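Local coordinates for protein 2-C-methyl-D-erythritol 2,4-cyclodiphosphate synthase (Thermus thermophilus, PDB 1IV2) that catalyses, with a divalent metal, the conversion of CDP-methylerythritol 2-phosphate to the cyclic diphosphate of methylerythritol with release of CMP, a step in isoprenoid precursor synthesis, at residues 6-11 with 40-45; 97-102 with 141-146; 111-116 with 127-132. The protein carries 3 engineered substitutions. All blocks are in the same frame, centred on the assembly; numbering follows the deposited sequence.

Contact 1 (6-11 with 40-45); sequences GEDSHR and AMHALT. Engineered in segment 40-45: Met41 (natural residue Leu). With MG (magnesium ion), chain G; CDP (cytidine-5'-diphosphate), chain I.
In the active-site metal centre of this trimeric enzyme, Asp8 and His10 on strand 3-14 meet His42 on helix 39-51 round a magnesium ion. Asp8 holds it with both carboxylate oxygens, OD2 at 2.1 Å from magnesium and OD1 slightly farther. With CG anti to the backbone N (chi1 -162°), the carboxylate of Asp8 extends to the ion and lies against His42, its OD2 3.1 Å from CB of His42. The carboxylate and imidazole planes are turned 54° from each other. His42 binds through ND1, the ring nitrogen next to its side-chain stem, 2.2 Å from magnesium; its far nitrogen, NE2, is hydrogen-bonded to Ser73. His10 uses the opposite choice, NE2, and the two imidazoles approach rim to rim with centroids 5.4 Å apart, neither lying over the other. The close spacing of OD2, NE2 and ND1 comes from sharing a metal, since these atoms do not hydrogen-bond to one another.

Along the chain from the metal, at Gly6 and Glu7, the strand runs close to the helix, the two axes coming within 6.0 Å. Gly6 CA lies 3.6 Å from Ala43 O, too near for a beta carbon, and the methyl of Ala43 rests against the backbone of Gly6 and Glu7. Lys132 of the second subunit adds a hydrogen bond to Asp8 OD1, so the site is completed across a subunit boundary.

One more ligand comes from CDP, whose O1B lies 1.9 Å from magnesium. Holding O1B on the metal probably helps to position the beta-phosphate, and the ion probably draws electron density from it; that is consistent with help for attack on this phosphorus as CMP leaves.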
loop_
_atom_site.group_PDB
_atom_site.type_symbol
_atom_site.label_atom_id
_atom_site.label_comp_id
_atom_site.label_asym_id
_atom_site.label_seq_id
_atom_site.Cartn_x
_atom_site.Cartn_y
_atom_site.Cartn_z
ATOM N N GLY A 6 -1.640 6.088 3.903
ATOM C CA GLY A 6 -1.867 7.210 2.989
ATOM C C GLY A 6 -1.037 7.049 1.718
ATOM O O GLY A 6 0.002 6.383 1.744
ATOM N N GLU A 7 -1.524 7.671 0.645
ATOM C CA GLU A 7 -0.869 7.647 -0.650
ATOM C C GLU A 7 -0.817 9.055 -1.255
ATOM O O GLU A 7 -1.575 9.911 -0.845
ATOM C CB GLU A 7 -1.617 6.797 -1.681
ATOM C CG GLU A 7 -1.812 5.345 -1.274
ATOM C CD GLU A 7 -2.326 4.536 -2.459
ATOM O OE1 GLU A 7 -1.933 4.828 -3.597
ATOM O OE2 GLU A 7 -3.099 3.608 -2.161
ATOM N N ASP A 8 0.032 9.258 -2.238
ATOM C CA ASP A 8 0.066 10.493 -3.005
ATOM C C ASP A 8 0.868 10.233 -4.274
ATOM O O ASP A 8 1.749 9.378 -4.293
ATOM C CB ASP A 8 0.724 11.652 -2.245
ATOM C CG ASP A 8 0.378 13.012 -2.848
ATOM O OD1 ASP A 8 -0.728 13.165 -3.392
ATOM O OD2 ASP A 8 1.304 13.835 -3.031
ATOM N N SER A 9 0.534 11.012 -5.287
ATOM C CA SER A 9 1.360 10.953 -6.479
ATOM C C SER A 9 1.339 12.323 -7.161
ATOM O O SER A 9 0.368 13.057 -6.982
ATOM C CB SER A 9 0.884 9.853 -7.432
ATOM O OG SER A 9 -0.255 10.324 -8.135
ATOM N N HIS A 10 2.420 12.600 -7.901
ATOM C CA HIS A 10 2.445 13.835 -8.687
ATOM C C HIS A 10 3.090 13.514 -10.028
ATOM O O HIS A 10 4.007 12.690 -10.083
ATOM C CB HIS A 10 3.176 14.977 -7.959
ATOM C CG HIS A 10 2.278 15.531 -6.882
ATOM N ND1 HIS A 10 1.220 16.365 -7.177
ATOM C CD2 HIS A 10 2.238 15.346 -5.535
ATOM C CE1 HIS A 10 0.589 16.679 -6.059
ATOM N NE2 HIS A 10 1.185 16.079 -5.046
ATOM N N ARG A 11 2.587 14.171 -11.061
ATOM C CA ARG A 11 3.265 14.175 -12.351
ATOM C C ARG A 11 4.588 14.927 -12.208
ATOM O O ARG A 11 4.668 15.963 -11.519
ATOM C CB ARG A 11 2.357 14.816 -13.393
ATOM C CG ARG A 11 2.801 14.732 -14.841
ATOM C CD ARG A 11 1.716 15.239 -15.775
ATOM N NE ARG A 11 0.643 14.283 -16.026
ATOM C CZ ARG A 11 0.780 13.173 -16.746
ATOM N NH1 ARG A 11 1.946 12.845 -17.296
ATOM N NH2 ARG A 11 -0.247 12.353 -16.934
ATOM N N ALA A 40 6.014 12.573 -0.531
ATOM C CA ALA A 40 6.373 11.959 0.757
ATOM C C ALA A 40 5.566 12.624 1.884
ATOM O O ALA A 40 4.955 11.975 2.727
ATOM C CB ALA A 40 7.850 12.064 1.077
ATOM N N MET A 41 5.607 13.947 1.858
ATOM C CA MET A 41 4.856 14.658 3.025
ATOM C C MET A 41 3.413 14.349 2.799
ATOM O O MET A 41 2.752 14.269 3.807
ATOM C CB MET A 41 5.015 16.115 2.950
ATOM C CG MET A 41 6.449 16.522 3.253
ATOM S SD MET A 41 6.784 16.683 4.975
ATOM C CE MET A 41 7.909 15.409 5.478
ATOM N N HIS A 42 2.889 14.526 1.576
ATOM C CA HIS A 42 1.433 14.379 1.452
ATOM C C HIS A 42 0.958 13.026 1.967
ATOM O O HIS A 42 0.002 12.935 2.735
ATOM C CB HIS A 42 1.023 14.564 -0.013
ATOM C CG HIS A 42 1.179 16.003 -0.423
ATOM N ND1 HIS A 42 0.888 16.457 -1.691
ATOM C CD2 HIS A 42 1.611 17.078 0.289
ATOM C CE1 HIS A 42 1.130 17.757 -1.744
ATOM N NE2 HIS A 42 1.565 18.163 -0.566
ATOM N N ALA A 43 1.636 11.960 1.549
ATOM C CA ALA A 43 1.242 10.608 1.946
ATOM C C ALA A 43 1.250 10.454 3.463
ATOM O O ALA A 43 0.304 9.930 4.056
ATOM C CB ALA A 43 2.169 9.586 1.283
ATOM N N LEU A 44 2.348 10.901 4.079
ATOM C CA LEU A 44 2.491 10.834 5.522
ATOM C C LEU A 44 1.380 11.653 6.186
ATOM O O LEU A 44 0.816 11.243 7.202
ATOM C CB LEU A 44 3.852 11.385 5.995
ATOM C CG LEU A 44 5.034 10.448 5.684
ATOM C CD1 LEU A 44 6.355 11.202 5.823
ATOM C CD2 LEU A 44 4.956 9.223 6.583
ATOM N N THR A 45 1.069 12.821 5.608
ATOM C CA THR A 45 0.048 13.656 6.268
ATOM C C THR A 45 -1.289 12.951 6.241
ATOM O O THR A 45 -2.009 12.857 7.232
ATOM C CB THR A 45 -0.021 15.049 5.607
ATOM O OG1 THR A 45 1.270 15.655 5.739
ATOM C CG2 THR A 45 -1.021 15.963 6.314
HETATM MG MG MG G . -0.008 15.380 -3.380
HETATM O O3B CDP I . -2.521 17.192 -5.558
HETATM P PB CDP I . -3.063 16.580 -4.294
HETATM O O1B CDP I . -1.860 15.879 -3.753
HETATM O O2B CDP I . -3.538 17.760 -3.423
HETATM O O3A CDP I . -4.228 15.616 -4.371
HETATM P PA CDP I . -5.173 15.313 -5.628
HETATM O O1A CDP I . -5.110 13.809 -6.108
HETATM O O2A CDP I . -5.337 16.317 -6.641
HETATM O "O5'" CDP I . -6.521 15.382 -4.715
HETATM C "C5'" CDP I . -6.839 16.567 -4.042
HETATM C "C4'" CDP I . -8.027 16.247 -3.254
HETATM O "O4'" CDP I . -9.282 15.843 -3.839
HETATM C "C3'" CDP I . -7.807 15.255 -2.075
HETATM O "O3'" CDP I . -6.801 15.552 -1.080
HETATM C "C2'" CDP I . -9.151 14.624 -1.826
HETATM O "O2'" CDP I . -9.656 15.594 -0.946
HETATM C "C1'" CDP I . -10.070 15.232 -2.829
HETATM N N1 CDP I . -10.537 14.148 -3.837
HETATM C C2 CDP I . -11.933 13.808 -3.918
HETATM O O2 CDP I . -12.764 14.363 -3.160
HETATM N N3 CDP I . -12.389 12.876 -4.782
HETATM C C4 CDP I . -11.499 12.208 -5.685
HETATM N N4 CDP I . -11.950 11.290 -6.574
HETATM C C5 CDP I . -10.093 12.505 -5.678
HETATM C C6 CDP I . -9.674 13.455 -4.764
#

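Contact 2 (97-102 with 141-146); sequences VLTLDR and HVQARA. With CDP (cytidine-5'-diphosphate), chain M.
The flat groups that meet between Thr99 and Gln143 are their peptide units, joined edge to edge through N-H and C=O by two hydrogen bonds: Thr99 N to Gln143 O and Gln143 N to Thr99 O, both 2.8 Å. Val97 and Arg145 form the next hydrogen-bonded pair of this antiparallel ladder. On one face of the paired strands lie Leu98 and Ala144, a non-hydrogen-bonded pair, with CD2 of Leu98 3.7 Å from CB of Ala144. The other face carries Val97, Thr99, Gln143 and Arg145, and there CG2 of Thr99, anti to its backbone N, turns to the Gln143 side chain. Past the ladder, a water bridges Asp101 N and His141 O. The Leu100 carbonyl oxygen accepts from N4 of CDP at 3.0 Å, a bond at the amino-group edge of the cytosine that probably helps to select that base. The guanidinium of Arg145 forms salt bridges with Glu7 of its own chain and Glu7 of the third subunit.

Strand 141-150 lies between 3-14 and 91-99 in the sheet, and 127-132 follows beyond 91-99. Helix 39-51 packs on the Leu98 and Ala144 face through Ala39, Ala40 and Ala43.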
loop_
_atom_site.group_PDB
_atom_site.type_symbol
_atom_site.label_atom_id
_atom_site.label_comp_id
_atom_site.label_asym_id
_atom_site.label_seq_id
_atom_site.Cartn_x
_atom_site.Cartn_y
_atom_site.Cartn_z
ATOM N N VAL A 97 7.312 4.219 1.143
ATOM C CA VAL A 97 8.032 3.835 -0.074
ATOM C C VAL A 97 7.898 4.953 -1.091
ATOM O O VAL A 97 6.750 5.363 -1.337
ATOM C CB VAL A 97 7.416 2.544 -0.642
ATOM C CG1 VAL A 97 8.119 2.167 -1.931
ATOM C CG2 VAL A 97 7.502 1.380 0.353
ATOM N N LEU A 98 8.961 5.458 -1.676
ATOM C CA LEU A 98 8.845 6.409 -2.770
ATOM C C LEU A 98 9.245 5.708 -4.075
ATOM O O LEU A 98 10.327 5.104 -4.067
ATOM C CB LEU A 98 9.775 7.612 -2.675
ATOM C CG LEU A 98 9.755 8.334 -1.331
ATOM C CD1 LEU A 98 10.803 9.433 -1.329
ATOM C CD2 LEU A 98 8.358 8.866 -1.080
ATOM N N THR A 99 8.373 5.860 -5.052
ATOM C CA THR A 99 8.542 5.254 -6.364
ATOM C C THR A 99 8.732 6.342 -7.411
ATOM O O THR A 99 7.859 7.180 -7.663
ATOM C CB THR A 99 7.336 4.356 -6.732
ATOM O OG1 THR A 99 7.147 3.369 -5.722
ATOM C CG2 THR A 99 7.597 3.609 -8.039
ATOM N N LEU A 100 9.905 6.352 -8.021
ATOM C CA LEU A 100 10.213 7.296 -9.094
ATOM C C LEU A 100 11.445 6.775 -9.839
ATOM O O LEU A 100 12.347 6.156 -9.259
ATOM C CB LEU A 100 10.395 8.710 -8.545
ATOM C CG LEU A 100 11.704 9.058 -7.845
ATOM C CD1 LEU A 100 11.833 10.545 -7.523
ATOM C CD2 LEU A 100 11.831 8.253 -6.562
ATOM N N ASP A 101 11.478 7.005 -11.149
ATOM C CA ASP A 101 12.580 6.466 -11.936
ATOM C C ASP A 101 13.848 7.285 -11.718
ATOM O O ASP A 101 14.930 6.714 -11.614
ATOM C CB ASP A 101 12.273 6.446 -13.423
ATOM C CG ASP A 101 11.052 5.656 -13.841
ATOM O OD1 ASP A 101 10.404 5.006 -13.008
ATOM O OD2 ASP A 101 10.710 5.684 -15.053
ATOM N N ARG A 102 13.689 8.600 -11.658
ATOM C CA ARG A 102 14.846 9.475 -11.506
ATOM C C ARG A 102 14.389 10.709 -10.734
ATOM O O ARG A 102 13.189 10.999 -10.821
ATOM C CB ARG A 102 15.432 9.866 -12.860
ATOM C CG ARG A 102 14.488 10.714 -13.692
ATOM C CD ARG A 102 14.791 10.605 -15.186
ATOM N NE ARG A 102 13.723 11.242 -15.962
ATOM C CZ ARG A 102 13.886 12.207 -16.856
ATOM N NH1 ARG A 102 15.087 12.696 -17.141
ATOM N NH2 ARG A 102 12.819 12.684 -17.476
ATOM N N HIS A 141 5.966 9.952 -13.090
ATOM C CA HIS A 141 5.315 10.228 -11.811
ATOM C C HIS A 141 6.247 9.940 -10.651
ATOM O O HIS A 141 7.083 9.055 -10.775
ATOM C CB HIS A 141 4.061 9.363 -11.632
ATOM C CG HIS A 141 2.957 9.914 -12.456
ATOM N ND1 HIS A 141 1.989 10.741 -11.957
ATOM C CD2 HIS A 141 2.711 9.741 -13.775
ATOM C CE1 HIS A 141 1.168 11.053 -12.943
ATOM N NE2 HIS A 141 1.571 10.473 -14.038
ATOM N N VAL A 142 6.069 10.687 -9.564
ATOM C CA VAL A 142 6.583 10.283 -8.263
ATOM C C VAL A 142 5.406 9.690 -7.479
ATOM O O VAL A 142 4.321 10.297 -7.476
ATOM C CB VAL A 142 7.275 11.428 -7.508
ATOM C CG1 VAL A 142 6.429 12.700 -7.359
ATOM C CG2 VAL A 142 7.706 10.943 -6.125
ATOM N N GLN A 143 5.568 8.538 -6.836
ATOM C CA GLN A 143 4.481 7.969 -6.043
ATOM C C GLN A 143 4.959 7.751 -4.611
ATOM O O GLN A 143 6.147 7.466 -4.446
ATOM C CB GLN A 143 3.957 6.663 -6.633
ATOM C CG GLN A 143 3.536 6.839 -8.097
ATOM C CD GLN A 143 3.274 5.487 -8.739
ATOM O OE1 GLN A 143 4.147 4.939 -9.424
ATOM N NE2 GLN A 143 2.074 5.010 -8.502
ATOM N N ALA A 144 4.057 7.900 -3.640
ATOM C CA ALA A 144 4.412 7.642 -2.250
ATOM C C ALA A 144 3.282 6.893 -1.567
ATOM O O ALA A 144 2.099 7.200 -1.790
ATOM C CB ALA A 144 4.659 8.919 -1.426
ATOM N N ARG A 145 3.654 5.906 -0.745
ATOM C CA ARG A 145 2.641 5.160 0.009
ATOM C C ARG A 145 3.199 4.995 1.410
ATOM O O ARG A 145 4.381 4.656 1.563
ATOM C CB ARG A 145 2.301 3.842 -0.689
ATOM C CG ARG A 145 1.713 4.056 -2.089
ATOM C CD ARG A 145 1.062 2.789 -2.615
ATOM N NE ARG A 145 0.552 3.072 -3.964
ATOM C CZ ARG A 145 1.278 3.002 -5.067
ATOM N NH1 ARG A 145 2.558 2.652 -5.059
ATOM N NH2 ARG A 145 0.675 3.294 -6.218
ATOM N N ALA A 146 2.402 5.275 2.432
ATOM C CA ALA A 146 2.950 5.335 3.771
ATOM C C ALA A 146 2.027 4.676 4.780
ATOM O O ALA A 146 0.815 4.798 4.615
ATOM C CB ALA A 146 3.120 6.801 4.213
HETATM O O3B CDP M . 14.859 -4.187 -9.493
HETATM P PB CDP M . 14.918 -3.762 -8.071
HETATM O O1B CDP M . 13.853 -4.632 -7.462
HETATM O O2B CDP M . 16.308 -4.151 -7.530
HETATM O O3A CDP M . 14.735 -2.333 -7.595
HETATM P PA CDP M . 14.683 -1.021 -8.483
HETATM O O1A CDP M . 13.279 -0.320 -8.601
HETATM O O2A CDP M . 15.408 -1.136 -9.721
HETATM O "O5'" CDP M . 15.545 -0.094 -7.485
HETATM C "C5'" CDP M . 16.862 -0.460 -7.181
HETATM C "C4'" CDP M . 17.301 0.407 -6.106
HETATM O "O4'" CDP M . 17.534 1.802 -6.393
HETATM C "C3'" CDP M . 16.446 0.414 -4.808
HETATM O "O3'" CDP M . 16.394 -0.754 -3.953
HETATM C "C2'" CDP M . 16.719 1.782 -4.215
HETATM O "O2'" CDP M . 17.938 1.435 -3.605
HETATM C "C1'" CDP M . 17.553 2.528 -5.191
HETATM N N1 CDP M . 16.690 3.660 -5.825
HETATM C C2 CDP M . 17.157 5.024 -5.688
HETATM O O2 CDP M . 18.209 5.274 -5.071
HETATM N N3 CDP M . 16.469 6.061 -6.208
HETATM C C4 CDP M . 15.252 5.866 -6.936
HETATM N N4 CDP M . 14.620 6.933 -7.444
HETATM C C5 CDP M . 14.714 4.544 -7.127
HETATM C C6 CDP M . 15.463 3.517 -6.562
HETATM O O HOH W 1 9.235 8.293 -12.392
#

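Contact 3 (111-116 with 127-132); sequences ALVDSL and IGLTFK. With CDP (cytidine-5'-diphosphate), chain M.
Apolar packing joins helix 109-120 to strand 127-132, whose axes lie 9.0 Å apart in these segments. Leu129 sits at the middle: its CD2 meets CB of Leu112 at 3.7 Å and CG2 of Val113 at 3.8 Å. Having CG anti to the backbone N (chi1 179°) sends it toward the helix, where CD2 makes these contacts. One helical turn on from Leu112, Leu116 packs on Ile127, CG2 of Ile127 lying 3.8 Å from CB of Leu116, with CD1 of Ile127 beside the same carbon and Val113 sliding past in the opposite direction. An alanine at Ile127 would remove CG1, CG2 and CD1 and is likely to open a gap beside Leu116 and Val113. At the other end CD1 of Leu112 reaches CZ of Phe131 at 3.8 Å, approaching the ring obliquely, while CB of Phe131 packs 3.7 Å from N1 of the CDP cytosine.

The polar interactions lie at the end of the strand, directed to CDP and the third subunit. NZ of Lys132 donates to CDP O3A at 3.1 Å and weakly to O1B, and also bonds Asp8 of the third subunit.

This is the helix packing on the second strand of a beta-alpha-beta crossover, in which helix 109-120 links the parallel neighbours 91-99 and 127-132, and the strand's far end forms part of the nucleotide pocket.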
loop_
_atom_site.group_PDB
_atom_site.type_symbol
_atom_site.label_atom_id
_atom_site.label_comp_id
_atom_site.label_asym_id
_atom_site.label_seq_id
_atom_site.Cartn_x
_atom_site.Cartn_y
_atom_site.Cartn_z
ATOM N N ALA A 111 20.123 12.511 4.243
ATOM C CA ALA A 111 19.457 13.801 4.376
ATOM C C ALA A 111 17.961 13.569 4.505
ATOM O O ALA A 111 17.312 14.175 5.361
ATOM C CB ALA A 111 19.767 14.688 3.177
ATOM N N LEU A 112 17.449 12.703 3.623
ATOM C CA LEU A 112 16.011 12.447 3.605
ATOM C C LEU A 112 15.543 11.849 4.929
ATOM O O LEU A 112 14.530 12.319 5.469
ATOM C CB LEU A 112 15.607 11.523 2.451
ATOM C CG LEU A 112 15.666 12.159 1.051
ATOM C CD1 LEU A 112 15.670 11.095 -0.048
ATOM C CD2 LEU A 112 14.506 13.126 0.900
ATOM N N VAL A 113 16.276 10.859 5.430
ATOM C CA VAL A 113 15.847 10.224 6.687
ATOM C C VAL A 113 16.016 11.188 7.860
ATOM O O VAL A 113 15.195 11.243 8.777
ATOM C CB VAL A 113 16.573 8.895 6.920
ATOM C CG1 VAL A 113 16.367 8.369 8.329
ATOM C CG2 VAL A 113 16.073 7.856 5.900
ATOM N N ASP A 114 17.071 11.987 7.836
ATOM C CA ASP A 114 17.276 12.975 8.905
ATOM C C ASP A 114 16.100 13.944 8.976
ATOM O O ASP A 114 15.610 14.323 10.028
ATOM C CB ASP A 114 18.586 13.714 8.639
ATOM C CG ASP A 114 19.855 12.948 8.937
ATOM O OD1 ASP A 114 19.873 11.808 9.443
ATOM O OD2 ASP A 114 20.925 13.531 8.661
ATOM N N SER A 115 15.621 14.375 7.813
ATOM C CA SER A 115 14.506 15.320 7.706
ATOM C C SER A 115 13.231 14.733 8.294
ATOM O O SER A 115 12.574 15.361 9.145
ATOM C CB SER A 115 14.343 15.743 6.243
ATOM O OG SER A 115 13.381 16.774 6.077
ATOM N N LEU A 116 12.863 13.516 7.863
ATOM C CA LEU A 116 11.689 12.889 8.475
ATOM C C LEU A 116 11.860 12.752 9.977
ATOM O O LEU A 116 10.916 12.924 10.756
ATOM C CB LEU A 116 11.436 11.506 7.856
ATOM C CG LEU A 116 11.080 11.599 6.363
ATOM C CD1 LEU A 116 10.825 10.219 5.764
ATOM C CD2 LEU A 116 9.875 12.525 6.192
ATOM N N ILE A 127 12.114 5.516 11.452
ATOM C CA ILE A 127 11.817 6.044 10.121
ATOM C C ILE A 127 12.176 5.004 9.064
ATOM O O ILE A 127 13.360 4.718 8.853
ATOM C CB ILE A 127 12.570 7.349 9.818
ATOM C CG1 ILE A 127 12.256 8.446 10.848
ATOM C CG2 ILE A 127 12.284 7.794 8.381
ATOM C CD1 ILE A 127 10.806 8.885 10.777
ATOM N N GLY A 128 11.165 4.436 8.415
ATOM C CA GLY A 128 11.479 3.383 7.438
ATOM C C GLY A 128 11.228 3.962 6.053
ATOM O O GLY A 128 10.076 4.073 5.628
ATOM N N LEU A 129 12.319 4.311 5.389
ATOM C CA LEU A 129 12.222 4.921 4.064
ATOM C C LEU A 129 12.871 4.024 3.020
ATOM O O LEU A 129 14.051 3.740 3.194
ATOM C CB LEU A 129 12.922 6.286 4.079
ATOM C CG LEU A 129 12.927 7.034 2.740
ATOM C CD1 LEU A 129 11.538 7.283 2.201
ATOM C CD2 LEU A 129 13.676 8.351 2.955
ATOM N N THR A 130 12.118 3.606 2.000
ATOM C CA THR A 130 12.717 2.841 0.921
ATOM C C THR A 130 12.369 3.464 -0.430
ATOM O O THR A 130 11.375 4.185 -0.510
ATOM C CB THR A 130 12.272 1.366 0.921
ATOM O OG1 THR A 130 10.865 1.258 0.726
ATOM C CG2 THR A 130 12.592 0.717 2.266
ATOM N N PHE A 131 13.213 3.161 -1.430
ATOM C CA PHE A 131 13.052 3.764 -2.750
ATOM C C PHE A 131 12.866 2.699 -3.843
ATOM O O PHE A 131 13.597 1.717 -3.796
ATOM C CB PHE A 131 14.273 4.606 -3.137
ATOM C CG PHE A 131 14.776 5.568 -2.085
ATOM C CD1 PHE A 131 13.905 6.446 -1.454
ATOM C CD2 PHE A 131 16.117 5.570 -1.743
ATOM C CE1 PHE A 131 14.369 7.342 -0.502
ATOM C CE2 PHE A 131 16.593 6.466 -0.798
ATOM C CZ PHE A 131 15.714 7.342 -0.159
ATOM N N LYS A 132 11.966 2.920 -4.786
ATOM C CA LYS A 132 11.836 1.985 -5.911
ATOM C C LYS A 132 11.848 2.784 -7.211
ATOM O O LYS A 132 11.401 3.936 -7.167
ATOM C CB LYS A 132 10.528 1.201 -5.937
ATOM C CG LYS A 132 10.157 0.378 -4.731
ATOM C CD LYS A 132 11.293 -0.566 -4.337
ATOM C CE LYS A 132 11.773 -1.327 -5.577
ATOM N NZ LYS A 132 12.751 -2.378 -5.198
HETATM O O3B CDP M . 14.859 -4.187 -9.493
HETATM P PB CDP M . 14.918 -3.762 -8.071
HETATM O O1B CDP M . 13.853 -4.632 -7.462
HETATM O O2B CDP M . 16.308 -4.151 -7.530
HETATM O O3A CDP M . 14.735 -2.333 -7.595
HETATM P PA CDP M . 14.683 -1.021 -8.483
HETATM O O1A CDP M . 13.279 -0.320 -8.601
HETATM O O2A CDP M . 15.408 -1.136 -9.721
HETATM O "O5'" CDP M . 15.545 -0.094 -7.485
HETATM C "C5'" CDP M . 16.862 -0.460 -7.181
HETATM C "C4'" CDP M . 17.301 0.407 -6.106
HETATM O "O4'" CDP M . 17.534 1.802 -6.393
HETATM C "C3'" CDP M . 16.446 0.414 -4.808
HETATM O "O3'" CDP M . 16.394 -0.754 -3.953
HETATM C "C2'" CDP M . 16.719 1.782 -4.215
HETATM O "O2'" CDP M . 17.938 1.435 -3.605
HETATM C "C1'" CDP M . 17.553 2.528 -5.191
HETATM N N1 CDP M . 16.690 3.660 -5.825
HETATM C C2 CDP M . 17.157 5.024 -5.688
HETATM O O2 CDP M . 18.209 5.274 -5.071
HETATM N N3 CDP M . 16.469 6.061 -6.208
HETATM C C4 CDP M . 15.252 5.866 -6.936
HETATM N N4 CDP M . 14.620 6.933 -7.444
HETATM C C5 CDP M . 14.714 4.544 -7.127
HETATM C C6 CDP M . 15.463 3.517 -6.562
#

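The three contacts share one mixed sheet. Contacts 1 and 2, centres 9 Å apart, join where strands 3-14 and 141-150 run side by side, with Asp8 O 2.8 Å from Ala144 N in a probable hydrogen bond. Contacts 2 and 3, centres 12 Å apart, join between strands 91-99 and 127-132, where Leu98 O lies 2.8 Å from Lys132 N. Contacts 1 and 3 are about 14 Å apart between centres and meet through Leu116, which touches Leu44 and the engineered Met41. Contacts 2 and 3 reach the same CDP, whereas contact 1 binds another, whose base is held by the second subunit: each active site is assembled between two chains.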